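Side-chain contact in molybdopterin adenylyltransferase (Pyrococcus furiosus, PDB 4LHB), which catalyses the ATP-dependent adenylylation of molybdopterin, releasing diphosphate, a step in the biosynthesis of the molybdenum cofactor: residues 72-75 with 76-79. Numbering follows the deposited sequence.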
loop_
_atom_site.group_PDB
_atom_site.type_symbol
_atom_site.label_atom_id
_atom_site.label_comp_id
_atom_site.label_asym_id
_atom_site.label_seq_id
_atom_site.Cartn_x
_atom_site.Cartn_y
_atom_site.Cartn_z
ATOM N N PRO C 72 25.502 -11.492 1.881
ATOM C CA PRO C 72 25.519 -10.217 2.586
ATOM C C PRO C 72 24.111 -9.627 2.818
ATOM O O PRO C 72 23.156 -10.053 2.184
ATOM C CB PRO C 72 26.313 -9.323 1.645
ATOM C CG PRO C 72 26.142 -9.947 0.332
ATOM C CD PRO C 72 26.107 -11.406 0.558
ATOM N N ASP C 73 24.005 -8.641 3.704
ATOM C CA ASP C 73 22.735 -7.983 3.998
ATOM C C ASP C 73 22.426 -7.061 2.847
ATOM O O ASP C 73 22.541 -5.866 2.954
ATOM C CB ASP C 73 22.783 -7.259 5.365
ATOM C CG ASP C 73 21.394 -7.269 6.134
ATOM O OD1 ASP C 73 21.476 -7.053 7.364
ATOM O OD2 ASP C 73 20.228 -7.473 5.582
ATOM N N ASP C 74 22.018 -7.645 1.728
ATOM C CA ASP C 74 21.908 -6.968 0.433
ATOM C C ASP C 74 20.678 -7.522 -0.348
ATOM O O ASP C 74 20.616 -8.698 -0.693
ATOM C CB ASP C 74 23.193 -7.231 -0.353
ATOM C CG ASP C 74 23.184 -6.610 -1.775
ATOM O OD1 ASP C 74 22.516 -7.122 -2.676
ATOM O OD2 ASP C 74 23.881 -5.615 -2.001
ATOM N N LYS C 75 19.727 -6.658 -0.664
ATOM C CA LYS C 75 18.502 -7.089 -1.309
ATOM C C LYS C 75 18.660 -7.989 -2.495
ATOM O O LYS C 75 17.901 -8.915 -2.646
ATOM C CB LYS C 75 17.668 -5.885 -1.726
ATOM C CG LYS C 75 16.483 -6.177 -2.625
ATOM C CD LYS C 75 15.553 -4.979 -2.504
ATOM C CE LYS C 75 14.340 -4.982 -3.418
ATOM N NZ LYS C 75 13.776 -3.612 -3.474
ATOM N N ILE C 76 19.579 -7.663 -3.390
ATOM C CA ILE C 76 19.676 -8.401 -4.634
ATOM C C ILE C 76 20.277 -9.762 -4.352
ATOM O O ILE C 76 19.853 -10.735 -4.965
ATOM C CB ILE C 76 20.537 -7.678 -5.647
ATOM C CG1 ILE C 76 19.748 -6.544 -6.283
ATOM C CG2 ILE C 76 21.036 -8.622 -6.747
ATOM C CD1 ILE C 76 20.597 -5.687 -7.214
ATOM N N GLU C 77 21.274 -9.834 -3.466
ATOM C CA GLU C 77 21.865 -11.126 -3.101
ATOM C C GLU C 77 20.860 -12.060 -2.413
ATOM O O GLU C 77 20.776 -13.255 -2.764
ATOM C CB GLU C 77 23.134 -10.985 -2.240
ATOM C CG GLU C 77 24.344 -10.416 -3.004
ATOM C CD GLU C 77 24.711 -11.273 -4.223
ATOM O OE1 GLU C 77 24.871 -12.501 -4.098
ATOM O OE2 GLU C 77 24.825 -10.736 -5.324
ATOM N N VAL C 78 20.098 -11.496 -1.463
ATOM C CA VAL C 78 19.055 -12.228 -0.769
ATOM C C VAL C 78 18.009 -12.782 -1.724
ATOM O O VAL C 78 17.666 -13.977 -1.667
ATOM C CB VAL C 78 18.342 -11.360 0.237
ATOM C CG1 VAL C 78 17.046 -12.058 0.658
ATOM C CG2 VAL C 78 19.274 -11.032 1.406
ATOM N N LEU C 79 17.521 -11.939 -2.623
ATOM C CA LEU C 79 16.595 -12.398 -3.665
ATOM C C LEU C 79 17.198 -13.428 -4.607
ATOM O O LEU C 79 16.525 -14.371 -4.980
ATOM C CB LEU C 79 16.015 -11.246 -4.429
ATOM C CG LEU C 79 14.643 -10.749 -3.910
ATOM C CD1 LEU C 79 14.138 -11.333 -2.605
ATOM C CD2 LEU C 79 14.548 -9.233 -3.884
#
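With CG of Asp74 trans to its own N (chi1 178°), the carboxylate swings beside its carbonyl carbon and turns back toward the first N-H groups of helix 75-87, where it meets the backbone of Ile76 and Glu77. This is a classic N-cap: Asp74 OD1 accepts from Glu77 N at 3.1 Å in a fairly straight bond, entering on the anti side of the carboxylate and close to its plane. The second capping bond, from Ile76 N to the same OD1, is weak and strongly bent. The main-chain carbonyl of Asp74 then starts the regular helix pattern: Val78 N lies 2.9 Å from Asp74 O, almost in line with the C=O bond, while Val78 CG2 brushes that oxygen at 3.4 Å. One residue further, Leu79 N reaches Lys75 O at 3.0 Å.

Outside the cap, the Pro72 ring lies across the base of the Glu77 side chain, CG to CG at 3.8 Å. Glu77 OE2 is 5.0 Å from Asp74 OD1, a like charge not in contact with it. The extended Lys75 chain runs alongside Leu79, CG against CD2, and carries NZ to a salt bridge with Asp116 of the second subunit. Asp74 OD2 likewise accepts from Gln150 N of that subunit.

The cap starts helix 75-87 straight after the loop that follows strand 64-71, at a subunit interface of the hexamer. One carboxylate serves both purposes, OD1 for the helix start and OD2 for the neighbour. The helix dipole and these N-H donors would be expected to favour its charged form, an effect the nearby Glu77 carboxylate probably offsets in part.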